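Local coordinates for protein homoserine O-acetyltransferase (Bacillus anthracis str. 'Ames Ancestor', PDB 3I1I) that probably transfers the acetyl group of acetyl-CoA to the hydroxyl of L-homoserine, an entry step to methionine synthesis, at residues S52-A57 with N96-N101; W164-P169 with S304-N309; Y343-I348 with H359-K364. All coordinates share one frame; numbering follows the deposited sequence.

Interaction 1: residues S52-A57 with N96-N101; sequences SATSHA and NVQVKN
Gln98 and Asn96 each turn a side-chain amide onto a backbone carbonyl of the facing loop, and these two bonds make up the close part of the contact. Gln98 NE2 donates to Ser52 O over 2.7 Å with an N-H...O angle of 161°. The oxygen lies nearly in the Gln98 amide plane, and the nitrogen lies in the plane of the carbonyl. The Gln98 side chain crosses that of Thr54 at about a right angle, with Thr54 CG2 3.4 Å from Gln98 NE2. Next to it, Asn96 ND2 reaches Ala53 O at 2.8 Å along a lone pair, a more bent bond (142°) with the acceptor tilted out of the Asn96 amide plane. Because Asn96 CG stands opposite the backbone N (chi1 -171°), OD1 can at the same time accept from Gln98 N, closing an Asx turn.

Both segments are irregular loops, one following strand 44-48 and the other following strand 87-91, neighbours in the central sheet of the alpha/beta hydrolase fold. Thr54 OG1 forms an ST turn with His56 N, while Ser55 N is bound by Asp92.

The Ser52 end is looser. Val97 CG2 meets Ser52 CA at 3.7 Å, but the two side chains come only to 4.1 Å, between Ser52 CB and Val97 CG2. A water bridges the two loops here, donating to Ala53 O and accepting from Val97 N, both at 3.0 Å. Ser52, Gln98 and Asn101 are partly exposed, whereas Ala53, Thr54, Asn96 and Val97 are buried; Asn101 ND2 donates to Gln98 OE1 at 3.2 Å from above the carbonyl plane, which helps fix the rotation of the amide.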
ATOM      1  N   SER A  52      13.703 -11.196   2.539  1.00 24.95           N
ATOM      2  CA  SER A  52      12.932 -12.266   3.197  1.00 25.33           C
ATOM      3  C   SER A  52      13.663 -13.611   3.300  1.00 23.64           C
ATOM      4  O   SER A  52      13.068 -14.574   3.770  1.00 23.46           O
ATOM      5  CB  SER A  52      11.625 -12.503   2.422  1.00 24.67           C
ATOM      6  OG  SER A  52      11.982 -12.670   1.048  1.00 27.65           O
ATOM      7  N   ALA A  53      14.918 -13.672   2.865  1.00 22.48           N
ATOM      8  CA  ALA A  53      15.706 -14.931   2.868  1.00 21.68           C
ATOM      9  C   ALA A  53      16.467 -15.170   4.186  1.00 21.54           C
ATOM     10  O   ALA A  53      16.110 -14.622   5.225  1.00 21.71           O
ATOM     11  CB  ALA A  53      16.663 -14.969   1.668  1.00 20.33           C
ATOM     12  N   THR A  54      17.506 -16.003   4.122  1.00 21.85           N
ATOM     13  CA  THR A  54      18.257 -16.498   5.267  1.00 21.67           C
ATOM     14  C   THR A  54      19.693 -16.819   4.818  1.00 22.01           C
ATOM     15  O   THR A  54      20.031 -16.658   3.650  1.00 21.46           O
ATOM     16  CB  THR A  54      17.621 -17.813   5.867  1.00 21.93           C
ATOM     17  OG1 THR A  54      17.874 -18.958   5.015  1.00 23.67           O
ATOM     18  CG2 THR A  54      16.134 -17.667   6.078  1.00 21.29           C
ATOM     19  N   SER A  55      20.506 -17.335   5.742  1.00 22.41           N
ATOM     20  CA  SER A  55      21.876 -17.755   5.446  1.00 23.29           C
ATOM     21  C   SER A  55      21.980 -18.878   4.380  1.00 23.04           C
ATOM     22  O   SER A  55      23.057 -19.130   3.839  1.00 22.55           O
ATOM     23  CB  SER A  55      22.562 -18.224   6.741  1.00 23.33           C
ATOM     24  OG  SER A  55      22.003 -19.474   7.164  1.00 25.45           O
ATOM     25  N   HIS A  56      20.862 -19.536   4.089  1.00 23.15           N
ATOM     26  CA  HIS A  56      20.841 -20.702   3.206  1.00 23.75           C
ATOM     27  C   HIS A  56      20.956 -20.342   1.741  1.00 23.40           C
ATOM     28  O   HIS A  56      20.014 -20.455   0.973  1.00 23.18           O
ATOM     29  CB  HIS A  56      19.562 -21.521   3.443  1.00 24.20           C
ATOM     30  CG  HIS A  56      19.672 -22.935   2.982  1.00 25.73           C
ATOM     31  ND1 HIS A  56      20.827 -23.679   3.148  1.00 27.13           N
ATOM     32  CD2 HIS A  56      18.769 -23.754   2.389  1.00 24.92           C
ATOM     33  CE1 HIS A  56      20.631 -24.887   2.643  1.00 28.23           C
ATOM     34  NE2 HIS A  56      19.389 -24.958   2.182  1.00 27.04           N
ATOM     35  N   ALA A  57      22.138 -19.885   1.369  1.00 23.56           N
ATOM     36  CA  ALA A  57      22.416 -19.475   0.006  1.00 23.35           C
ATOM     37  C   ALA A  57      22.562 -20.668  -0.945  1.00 23.40           C
ATOM     38  O   ALA A  57      22.404 -20.511  -2.142  1.00 23.14           O
ATOM     39  CB  ALA A  57      23.700 -18.624  -0.039  1.00 21.66           C
ATOM     40  N   ASN A  96      15.757 -11.100  11.068  1.00 24.35           N
ATOM     41  CA  ASN A  96      15.383 -11.973   9.980  1.00 25.26           C
ATOM     42  C   ASN A  96      13.884 -12.195  10.073  1.00 26.24           C
ATOM     43  O   ASN A  96      13.372 -12.448  11.166  1.00 27.18           O
ATOM     44  CB  ASN A  96      16.130 -13.301  10.045  1.00 24.23           C
ATOM     45  CG  ASN A  96      15.920 -14.133   8.800  1.00 24.93           C
ATOM     46  OD1 ASN A  96      14.882 -14.774   8.644  1.00 21.98           O
ATOM     47  ND2 ASN A  96      16.915 -14.147   7.910  1.00 24.21           N
ATOM     48  N   VAL A  97      13.182 -12.082   8.955  1.00 27.24           N
ATOM     49  CA  VAL A  97      11.719 -12.128   8.995  1.00 28.87           C
ATOM     50  C   VAL A  97      11.183 -13.537   9.214  1.00 30.84           C
ATOM     51  O   VAL A  97      10.117 -13.714   9.822  1.00 31.73           O
ATOM     52  CB  VAL A  97      11.065 -11.496   7.734  1.00 28.73           C
ATOM     53  CG1 VAL A  97      11.601 -10.100   7.538  1.00 27.36           C
ATOM     54  CG2 VAL A  97      11.289 -12.367   6.494  1.00 27.05           C
ATOM     55  N   GLN A  98      11.916 -14.534   8.734  1.00 33.05           N
ATOM     56  CA  GLN A  98      11.508 -15.936   8.860  1.00 34.83           C
ATOM     57  C   GLN A  98      11.855 -16.445  10.220  1.00 36.54           C
ATOM     58  O   GLN A  98      12.540 -17.471  10.343  1.00 36.00           O
ATOM     59  CB  GLN A  98      12.250 -16.803   7.865  1.00 34.44           C
ATOM     60  CG  GLN A  98      11.914 -16.524   6.458  1.00 34.45           C
ATOM     61  CD  GLN A  98      12.483 -17.593   5.565  1.00 36.45           C
ATOM     62  OE1 GLN A  98      12.289 -18.799   5.820  1.00 36.39           O
ATOM     63  NE2 GLN A  98      13.200 -17.174   4.504  1.00 38.20           N
ATOM     64  N   VAL A  99      11.392 -15.726  11.242  1.00 39.11           N
ATOM     65  CA  VAL A  99      11.839 -15.973  12.614  1.00 40.86           C
ATOM     66  C   VAL A  99      11.268 -17.277  13.157  1.00 41.66           C
ATOM     67  O   VAL A  99      11.862 -17.867  14.031  1.00 42.77           O
ATOM     68  CB  VAL A  99      11.466 -14.825  13.591  1.00 41.30           C
ATOM     69  CG1 VAL A  99      10.134 -15.117  14.276  1.00 41.49           C
ATOM     70  CG2 VAL A  99      12.580 -14.671  14.650  1.00 42.46           C
ATOM     71  N   LYS A 100      10.140 -17.733  12.631  1.00 42.57           N
ATOM     72  CA  LYS A 100       9.585 -19.020  13.034  1.00 43.55           C
ATOM     73  C   LYS A 100      10.296 -20.210  12.381  1.00 43.49           C
ATOM     74  O   LYS A 100      10.195 -21.325  12.882  1.00 45.16           O
ATOM     75  CB  LYS A 100       8.072 -19.094  12.764  1.00 43.84           C
ATOM     76  CG  LYS A 100       7.282 -17.860  13.252  1.00 46.22           C
ATOM     77  CD  LYS A 100       5.759 -18.106  13.234  1.00 48.95           C
ATOM     78  CE  LYS A 100       4.941 -16.909  12.693  1.00 49.41           C
ATOM     79  NZ  LYS A 100       3.671 -17.386  12.072  1.00 48.40           N
ATOM     80  N   ASN A 101      11.018 -19.993  11.285  1.00 42.59           N
ATOM     81  CA  ASN A 101      11.827 -21.060  10.667  1.00 41.35           C
ATOM     82  C   ASN A 101      12.927 -21.493  11.633  1.00 40.74           C
ATOM     83  O   ASN A 101      13.694 -20.676  12.079  1.00 40.98           O
ATOM     84  CB  ASN A 101      12.396 -20.568   9.331  1.00 41.24           C
ATOM     85  CG  ASN A 101      13.315 -21.541   8.668  1.00 40.02           C
ATOM     86  OD1 ASN A 101      13.711 -22.551   9.233  1.00 41.69           O
ATOM     87  ND2 ASN A 101      13.709 -21.207   7.457  1.00 37.45           N
TER
HETATM   88  O   HOH W   1      14.773 -12.258   6.397  1.00 26.06           O

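Interaction 2: residues W164-P169 with S304-N309; sequences WAVHYP and SNVEAN
Val166 and Val306 have nearly the same first torsion, chi1 168° and 171°, which sets CG2 of each beside its own backbone N and directs the two CG2 methyls at one another, 3.9 Å apart. The CA atoms of this pair are the nearest across the two segments, 5.0 Å apart, so the methyls meet where the backbones run closest. The other apolar touch is longer, with Ala165 CB 4.2 Å from Val306 CG2.

Several of the other close approaches are to backbone carbonyls. Val306 CG2 also lies against Ala165 O, at 3.7 Å, and Asn305 CB comes equally close to Val166 O. Pro169 points its CB toward the loop, bringing Pro169 CB to 3.2 Å from Asn305 O.

A water links the two segments: it donates to Ala165 O at 2.8 Å and accepts from Glu307 N at 2.9 Å, so a carbonyl near the C-terminal end of the helix is joined indirectly to an amide of the loop.

The contact thus sets the last turn of helix 156-167, the helix that begins just after Ser155, the probable nucleophile, against the connection from helix 299-304 into strand 309-313. Tyr168 leaves the helical conformation and Pro169 follows it toward strand 174-178. Strand 309-313 lies beside that strand in the sheet, and helix 129-142 packs against Trp164 and Tyr168.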
ATOM      1  N   TRP A 164      30.257  -3.172   3.266  1.00 19.85           N
ATOM      2  CA  TRP A 164      31.598  -3.764   3.359  1.00 20.60           C
ATOM      3  C   TRP A 164      32.658  -3.036   2.521  1.00 20.35           C
ATOM      4  O   TRP A 164      33.747  -2.711   3.006  1.00 19.57           O
ATOM      5  CB  TRP A 164      31.577  -5.219   2.873  1.00 20.97           C
ATOM      6  CG  TRP A 164      31.331  -6.195   3.923  1.00 20.76           C
ATOM      7  CD1 TRP A 164      30.140  -6.675   4.298  1.00 19.72           C
ATOM      8  CD2 TRP A 164      32.315  -6.854   4.734  1.00 19.93           C
ATOM      9  NE1 TRP A 164      30.301  -7.596   5.285  1.00 21.50           N
ATOM     10  CE2 TRP A 164      31.632  -7.711   5.584  1.00 19.73           C
ATOM     11  CE3 TRP A 164      33.697  -6.779   4.827  1.00 19.19           C
ATOM     12  CZ2 TRP A 164      32.277  -8.515   6.508  1.00 21.69           C
ATOM     13  CZ3 TRP A 164      34.343  -7.589   5.748  1.00 19.83           C
ATOM     14  CH2 TRP A 164      33.639  -8.421   6.584  1.00 20.49           C
ATOM     15  N   ALA A 165      32.338  -2.815   1.250  1.00 19.98           N
ATOM     16  CA  ALA A 165      33.268  -2.160   0.340  1.00 19.87           C
ATOM     17  C   ALA A 165      33.619  -0.726   0.810  1.00 19.84           C
ATOM     18  O   ALA A 165      34.778  -0.292   0.740  1.00 20.06           O
ATOM     19  CB  ALA A 165      32.711  -2.150  -1.075  1.00 19.10           C
ATOM     20  N   VAL A 166      32.629  -0.011   1.308  1.00 19.67           N
ATOM     21  CA  VAL A 166      32.855   1.342   1.817  1.00 20.13           C
ATOM     22  C   VAL A 166      33.637   1.308   3.151  1.00 21.09           C
ATOM     23  O   VAL A 166      34.643   1.972   3.290  1.00 21.31           O
ATOM     24  CB  VAL A 166      31.512   2.110   1.989  1.00 19.23           C
ATOM     25  CG1 VAL A 166      31.704   3.389   2.777  1.00 17.93           C
ATOM     26  CG2 VAL A 166      30.911   2.390   0.617  1.00 17.43           C
ATOM     27  N   HIS A 167      33.193   0.501   4.106  1.00 21.87           N
ATOM     28  CA  HIS A 167      33.721   0.607   5.451  1.00 22.22           C
ATOM     29  C   HIS A 167      34.846  -0.322   5.819  1.00 22.83           C
ATOM     30  O   HIS A 167      35.471  -0.092   6.827  1.00 23.01           O
ATOM     31  CB  HIS A 167      32.591   0.519   6.450  1.00 22.21           C
ATOM     32  CG  HIS A 167      31.684   1.698   6.398  1.00 23.96           C
ATOM     33  ND1 HIS A 167      31.870   2.819   7.186  1.00 25.29           N
ATOM     34  CD2 HIS A 167      30.623   1.971   5.596  1.00 24.77           C
ATOM     35  CE1 HIS A 167      30.929   3.711   6.905  1.00 24.94           C
ATOM     36  NE2 HIS A 167      30.167   3.229   5.937  1.00 24.62           N
ATOM     37  N   TYR A 168      35.144  -1.342   5.013  1.00 23.65           N
ATOM     38  CA  TYR A 168      36.267  -2.202   5.293  1.00 24.05           C
ATOM     39  C   TYR A 168      37.118  -2.325   4.069  1.00 26.08           C
ATOM     40  O   TYR A 168      37.354  -3.418   3.550  1.00 26.76           O
ATOM     41  CB  TYR A 168      35.787  -3.568   5.777  1.00 24.64           C
ATOM     42  CG  TYR A 168      35.091  -3.493   7.095  1.00 22.11           C
ATOM     43  CD1 TYR A 168      35.802  -3.235   8.262  1.00 21.69           C
ATOM     44  CD2 TYR A 168      33.733  -3.629   7.177  1.00 24.52           C
ATOM     45  CE1 TYR A 168      35.157  -3.130   9.499  1.00 22.14           C
ATOM     46  CE2 TYR A 168      33.052  -3.543   8.422  1.00 25.78           C
ATOM     47  CZ  TYR A 168      33.762  -3.298   9.562  1.00 23.70           C
ATOM     48  OH  TYR A 168      33.091  -3.244  10.749  1.00 27.58           O
ATOM     49  N   PRO A 169      37.616  -1.188   3.604  1.00 28.53           N
ATOM     50  CA  PRO A 169      38.320  -1.204   2.355  1.00 30.14           C
ATOM     51  C   PRO A 169      39.652  -1.969   2.368  1.00 32.22           C
ATOM     52  O   PRO A 169      40.088  -2.367   1.307  1.00 34.18           O
ATOM     53  CB  PRO A 169      38.590   0.280   2.103  1.00 29.79           C
ATOM     54  CG  PRO A 169      38.670   0.842   3.444  1.00 29.06           C
ATOM     55  CD  PRO A 169      37.635   0.153   4.228  1.00 27.74           C
ATOM     56  N   SER A 304      34.823   7.306  -2.428  1.00 18.37           N
ATOM     57  CA  SER A 304      36.273   7.531  -2.393  1.00 18.00           C
ATOM     58  C   SER A 304      37.021   6.461  -1.575  1.00 17.95           C
ATOM     59  O   SER A 304      38.174   6.160  -1.828  1.00 16.51           O
ATOM     60  CB  SER A 304      36.574   8.943  -1.834  1.00 18.24           C
ATOM     61  OG  SER A 304      36.318   9.010  -0.424  1.00 17.86           O
ATOM     62  N   ASN A 305      36.359   5.907  -0.573  1.00 18.90           N
ATOM     63  CA  ASN A 305      36.993   4.932   0.312  1.00 18.95           C
ATOM     64  C   ASN A 305      37.084   3.516  -0.303  1.00 19.23           C
ATOM     65  O   ASN A 305      37.908   2.712   0.116  1.00 19.76           O
ATOM     66  CB  ASN A 305      36.209   4.850   1.621  1.00 18.85           C
ATOM     67  CG  ASN A 305      36.254   6.138   2.427  1.00 18.76           C
ATOM     68  OD1 ASN A 305      37.233   6.390   3.111  1.00 19.57           O
ATOM     69  ND2 ASN A 305      35.177   6.938   2.385  1.00 14.83           N
ATOM     70  N   VAL A 306      36.213   3.203  -1.254  1.00 19.06           N
ATOM     71  CA  VAL A 306      36.185   1.885  -1.864  1.00 19.04           C
ATOM     72  C   VAL A 306      37.503   1.626  -2.598  1.00 19.84           C
ATOM     73  O   VAL A 306      37.949   2.457  -3.359  1.00 19.96           O
ATOM     74  CB  VAL A 306      34.992   1.739  -2.850  1.00 19.64           C
ATOM     75  CG1 VAL A 306      35.075   0.452  -3.659  1.00 15.80           C
ATOM     76  CG2 VAL A 306      33.636   1.846  -2.062  1.00 17.57           C
ATOM     77  N   GLU A 307      38.126   0.477  -2.334  1.00 20.13           N
ATOM     78  CA  GLU A 307      39.332   0.067  -3.073  1.00 20.67           C
ATOM     79  C   GLU A 307      39.138  -1.299  -3.768  1.00 19.81           C
ATOM     80  O   GLU A 307      40.015  -1.744  -4.481  1.00 19.55           O
ATOM     81  CB  GLU A 307      40.571   0.043  -2.158  1.00 20.35           C
ATOM     82  CG  GLU A 307      40.840   1.373  -1.376  1.00 22.56           C
ATOM     83  CD  GLU A 307      41.109   2.625  -2.278  1.00 25.43           C
ATOM     84  OE1 GLU A 307      41.573   2.441  -3.400  1.00 23.89           O
ATOM     85  OE2 GLU A 307      40.883   3.801  -1.851  1.00 27.76           O
ATOM     86  N   ALA A 308      37.994  -1.941  -3.570  1.00 19.47           N
ATOM     87  CA  ALA A 308      37.693  -3.219  -4.229  1.00 19.37           C
ATOM     88  C   ALA A 308      37.499  -2.991  -5.730  1.00 19.58           C
ATOM     89  O   ALA A 308      37.120  -1.905  -6.154  1.00 19.03           O
ATOM     90  CB  ALA A 308      36.448  -3.819  -3.650  1.00 18.69           C
ATOM     91  N   ASN A 309      37.766  -4.014  -6.529  1.00 19.90           N
ATOM     92  CA  ASN A 309      37.262  -4.059  -7.906  1.00 19.95           C
ATOM     93  C   ASN A 309      35.768  -4.157  -7.756  1.00 19.46           C
ATOM     94  O   ASN A 309      35.325  -4.975  -6.971  1.00 20.30           O
ATOM     95  CB  ASN A 309      37.757  -5.328  -8.632  1.00 20.15           C
ATOM     96  CG  ASN A 309      39.185  -5.223  -9.146  1.00 20.50           C
ATOM     97  OD1 ASN A 309      39.919  -4.325  -8.801  1.00 23.06           O
ATOM     98  ND2 ASN A 309      39.570  -6.161  -9.996  1.00 26.60           N
TER
HETATM   99  O   HOH W   2      36.576  -1.562  -0.949  1.00 22.83           O

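Interaction 3: residues Y343-I348 with H359-K364; sequences YEIESI and HLFEKK
Tyr343 and Lys364 begin the contact with a CH-pi interaction: Lys364 CG sits 3.9 Å from the centroid of the tyrosine ring, 16° off its normal. Lys364 CG, anti to the backbone N, lies over the face, and the bend at chi2 (55°) then leads the chain on so that Lys364 CE comes to 3.8 Å from Tyr343 CD1. The ammonium NZ is held by salt bridges to Glu341 and Glu367, fixing the far end of the chain. At the ring edge, near its plane, lies Leu360 O. A water 2.8 Å from Tyr343 OH accepts from Lys364 N and donates weakly to Leu360 O, tying the phenol to the start of the helix.

Two residues on, Ile345 reaches across with both branches of its side chain. Its CG2 meets Leu360 CB at 3.9 Å, and its CD1 meets Phe361 CD2 at 4.0 Å, obliquely to the phenyl ring.

Glu346 takes part through its backbone, with Glu346 O 3.5 Å from Leu360 CD1. That same leucine methyl then touches Ser347 CB at 4.0 Å, while Ser347 OG accepts from Asn349 N.

Leu360 and Phe361, the latter at the N-cap position, together with Lys364 in the first turn of helix 362-370, set the start of that helix against the loop leaving strand 340-342, the edge strand at one end of the central sheet within the chain. Tyr343, Phe361 and Lys364 all also touch the adjacent strand 309-313, and Ile345 and Ser347 rest on helix 353-356.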
ATOM      1  N   TYR A 343      27.242  -4.542 -15.474  1.00 21.23           N
ATOM      2  CA  TYR A 343      26.816  -5.543 -16.421  1.00 21.22           C
ATOM      3  C   TYR A 343      25.317  -5.675 -16.228  1.00 21.11           C
ATOM      4  O   TYR A 343      24.860  -6.217 -15.234  1.00 19.92           O
ATOM      5  CB  TYR A 343      27.528  -6.825 -16.121  1.00 21.49           C
ATOM      6  CG  TYR A 343      27.238  -7.953 -17.064  1.00 23.41           C
ATOM      7  CD1 TYR A 343      27.894  -8.049 -18.285  1.00 24.44           C
ATOM      8  CD2 TYR A 343      26.333  -8.961 -16.710  1.00 23.96           C
ATOM      9  CE1 TYR A 343      27.637  -9.107 -19.136  1.00 25.63           C
ATOM     10  CE2 TYR A 343      26.077 -10.006 -17.540  1.00 23.90           C
ATOM     11  CZ  TYR A 343      26.727 -10.082 -18.743  1.00 25.90           C
ATOM     12  OH  TYR A 343      26.466 -11.136 -19.556  1.00 25.36           O
ATOM     13  N   GLU A 344      24.570  -5.090 -17.160  1.00 21.94           N
ATOM     14  CA  GLU A 344      23.109  -4.992 -17.088  1.00 22.75           C
ATOM     15  C   GLU A 344      22.429  -6.163 -17.763  1.00 22.75           C
ATOM     16  O   GLU A 344      22.683  -6.458 -18.912  1.00 23.15           O
ATOM     17  CB  GLU A 344      22.616  -3.692 -17.723  1.00 22.54           C
ATOM     18  CG  GLU A 344      21.124  -3.500 -17.517  1.00 24.35           C
ATOM     19  CD  GLU A 344      20.675  -2.061 -17.713  1.00 26.03           C
ATOM     20  OE1 GLU A 344      21.122  -1.429 -18.680  1.00 31.29           O
ATOM     21  OE2 GLU A 344      19.866  -1.551 -16.917  1.00 25.76           O
ATOM     22  N   ILE A 345      21.553  -6.825 -17.038  1.00 23.52           N
ATOM     23  CA  ILE A 345      20.744  -7.880 -17.611  1.00 23.76           C
ATOM     24  C   ILE A 345      19.322  -7.405 -17.912  1.00 23.89           C
ATOM     25  O   ILE A 345      18.862  -6.366 -17.411  1.00 23.12           O
ATOM     26  CB  ILE A 345      20.684  -9.117 -16.674  1.00 24.34           C
ATOM     27  CG1 ILE A 345      19.955  -8.803 -15.359  1.00 23.31           C
ATOM     28  CG2 ILE A 345      22.134  -9.702 -16.434  1.00 24.22           C
ATOM     29  CD1 ILE A 345      19.962  -9.993 -14.387  1.00 23.39           C
ATOM     30  N   GLU A 346      18.638  -8.209 -18.716  1.00 24.57           N
ATOM     31  CA  GLU A 346      17.248  -7.964 -19.121  1.00 25.14           C
ATOM     32  C   GLU A 346      16.405  -9.196 -18.928  1.00 24.26           C
ATOM     33  O   GLU A 346      16.794 -10.282 -19.285  1.00 25.12           O
ATOM     34  CB  GLU A 346      17.188  -7.564 -20.580  1.00 25.59           C
ATOM     35  CG  GLU A 346      18.134  -6.413 -20.892  1.00 28.69           C
ATOM     36  CD  GLU A 346      17.668  -5.513 -22.023  1.00 33.92           C
ATOM     37  OE1 GLU A 346      16.443  -5.193 -22.149  1.00 36.14           O
ATOM     38  OE2 GLU A 346      18.566  -5.089 -22.780  1.00 40.06           O
ATOM     39  N   SER A 347      15.223  -9.018 -18.378  1.00 23.82           N
ATOM     40  CA  SER A 347      14.363 -10.133 -18.130  1.00 23.35           C
ATOM     41  C   SER A 347      12.971  -9.673 -17.768  1.00 22.61           C
ATOM     42  O   SER A 347      12.802  -8.669 -17.090  1.00 21.84           O
ATOM     43  CB  SER A 347      14.940 -10.976 -16.986  1.00 22.73           C
ATOM     44  OG  SER A 347      13.963 -11.840 -16.495  1.00 23.00           O
ATOM     45  N   ILE A 348      11.988 -10.453 -18.195  1.00 22.26           N
ATOM     46  CA  ILE A 348      10.610 -10.215 -17.838  1.00 22.03           C
ATOM     47  C   ILE A 348      10.457 -10.365 -16.350  1.00 21.85           C
ATOM     48  O   ILE A 348       9.509  -9.838 -15.768  1.00 22.74           O
ATOM     49  CB  ILE A 348       9.641 -11.195 -18.586  1.00 23.13           C
ATOM     50  CG1 ILE A 348       8.183 -10.733 -18.392  1.00 24.78           C
ATOM     51  CG2 ILE A 348       9.859 -12.668 -18.148  1.00 18.53           C
ATOM     52  CD1 ILE A 348       7.222 -11.374 -19.320  1.00 25.99           C
ATOM     53  N   HIS A 359      21.511 -17.674 -15.024  1.00 25.10           N
ATOM     54  CA  HIS A 359      22.123 -17.925 -16.331  0.60 25.05           C
ATOM     55  C   HIS A 359      22.504 -16.652 -17.046  1.00 24.30           C
ATOM     56  O   HIS A 359      23.419 -16.636 -17.837  1.00 24.24           O
ATOM     57  CB  HIS A 359      21.245 -18.820 -17.242  0.60 25.22           C
ATOM     58  CG  HIS A 359      19.940 -18.212 -17.666  0.60 26.23           C
ATOM     59  ND1 HIS A 359      18.869 -18.050 -16.801  0.60 26.09           N
ATOM     60  CD2 HIS A 359      19.515 -17.776 -18.880  0.60 25.33           C
ATOM     61  CE1 HIS A 359      17.852 -17.520 -17.463  0.60 25.59           C
ATOM     62  NE2 HIS A 359      18.213 -17.355 -18.727  0.60 24.40           N
ATOM     63  N   LEU A 360      21.819 -15.560 -16.742  1.00 23.87           N
ATOM     64  CA  LEU A 360      22.081 -14.280 -17.464  1.00 23.21           C
ATOM     65  C   LEU A 360      23.419 -13.617 -17.083  1.00 22.47           C
ATOM     66  O   LEU A 360      23.959 -12.821 -17.863  1.00 20.79           O
ATOM     67  CB  LEU A 360      20.916 -13.287 -17.286  1.00 22.45           C
ATOM     68  CG  LEU A 360      19.563 -13.733 -17.881  1.00 23.87           C
ATOM     69  CD1 LEU A 360      18.429 -12.771 -17.508  1.00 20.35           C
ATOM     70  CD2 LEU A 360      19.658 -13.913 -19.425  1.00 19.43           C
ATOM     71  N   PHE A 361      23.948 -13.963 -15.909  1.00 22.29           N
ATOM     72  CA  PHE A 361      25.178 -13.326 -15.402  1.00 22.99           C
ATOM     73  C   PHE A 361      26.246 -14.250 -14.784  1.00 23.97           C
ATOM     74  O   PHE A 361      27.295 -13.750 -14.370  1.00 23.59           O
ATOM     75  CB  PHE A 361      24.852 -12.182 -14.404  1.00 22.58           C
ATOM     76  CG  PHE A 361      24.068 -12.606 -13.173  1.00 21.62           C
ATOM     77  CD1 PHE A 361      24.722 -12.892 -11.980  1.00 20.40           C
ATOM     78  CD2 PHE A 361      22.660 -12.678 -13.200  1.00 22.21           C
ATOM     79  CE1 PHE A 361      24.016 -13.266 -10.840  1.00 20.30           C
ATOM     80  CE2 PHE A 361      21.939 -13.061 -12.055  1.00 20.61           C
ATOM     81  CZ  PHE A 361      22.614 -13.338 -10.877  1.00 21.69           C
ATOM     82  N   GLU A 362      25.997 -15.566 -14.715  1.00 24.51           N
ATOM     83  CA  GLU A 362      26.959 -16.471 -14.063  1.00 25.22           C
ATOM     84  C   GLU A 362      28.324 -16.422 -14.757  1.00 24.65           C
ATOM     85  O   GLU A 362      29.361 -16.490 -14.117  1.00 23.69           O
ATOM     86  CB  GLU A 362      26.438 -17.900 -14.036  1.00 25.68           C
ATOM     87  CG  GLU A 362      26.381 -18.560 -15.406  1.00 30.25           C
ATOM     88  CD  GLU A 362      25.613 -19.880 -15.421  1.00 35.38           C
ATOM     89  OE1 GLU A 362      25.566 -20.583 -14.385  1.00 40.31           O
ATOM     90  OE2 GLU A 362      25.072 -20.230 -16.491  1.00 39.92           O
ATOM     91  N   LYS A 363      28.329 -16.283 -16.066  1.00 24.76           N
ATOM     92  CA  LYS A 363      29.602 -16.268 -16.769  1.00 25.68           C
ATOM     93  C   LYS A 363      30.419 -15.003 -16.425  1.00 24.66           C
ATOM     94  O   LYS A 363      31.640 -15.057 -16.297  1.00 24.69           O
ATOM     95  CB  LYS A 363      29.375 -16.378 -18.261  1.00 25.96           C
ATOM     96  CG  LYS A 363      30.657 -16.455 -19.049  1.00 30.99           C
ATOM     97  CD  LYS A 363      30.382 -16.585 -20.579  1.00 36.87           C
ATOM     98  CE  LYS A 363      31.704 -16.540 -21.410  1.00 40.11           C
ATOM     99  NZ  LYS A 363      31.527 -15.854 -22.754  1.00 43.49           N
ATOM    100  N   LYS A 364      29.730 -13.877 -16.256  1.00 23.56           N
ATOM    101  CA  LYS A 364      30.366 -12.645 -15.845  1.00 22.90           C
ATOM    102  C   LYS A 364      30.903 -12.740 -14.418  1.00 22.76           C
ATOM    103  O   LYS A 364      32.010 -12.254 -14.149  1.00 23.16           O
ATOM    104  CB  LYS A 364      29.393 -11.479 -15.942  1.00 23.06           C
ATOM    105  CG  LYS A 364      30.031 -10.113 -15.727  1.00 24.14           C
ATOM    106  CD  LYS A 364      31.188  -9.884 -16.678  1.00 24.11           C
ATOM    107  CE  LYS A 364      31.410  -8.442 -16.993  1.00 26.68           C
ATOM    108  NZ  LYS A 364      32.812  -8.217 -17.538  1.00 30.07           N
TER
HETATM  109  O   HOH W   3      27.231 -13.341 -18.065  1.00 28.99           O

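In the fold
The three contacts are separate, with centres 24 to 27 Å apart and nearest atoms about 13 Å (interactions 1 and 2), 11 Å (1 and 3) and 10 Å (2 and 3) apart. What relates them is the central sheet. Interaction 1 joins loops from the neighbouring strands 44-48 and 87-91, whereas interactions 2 and 3 share strand 309-313 as a neighbour, which 304-309 enters and on which side chains of interaction 3 rest. The probable catalytic triad, Ser155, Asp318 and His351, has its serine just before the helix that ends in interaction 2 and its histidine, in sequence, between the two segments of interaction 3; the Ile345 side chain lies near the triad without touching it.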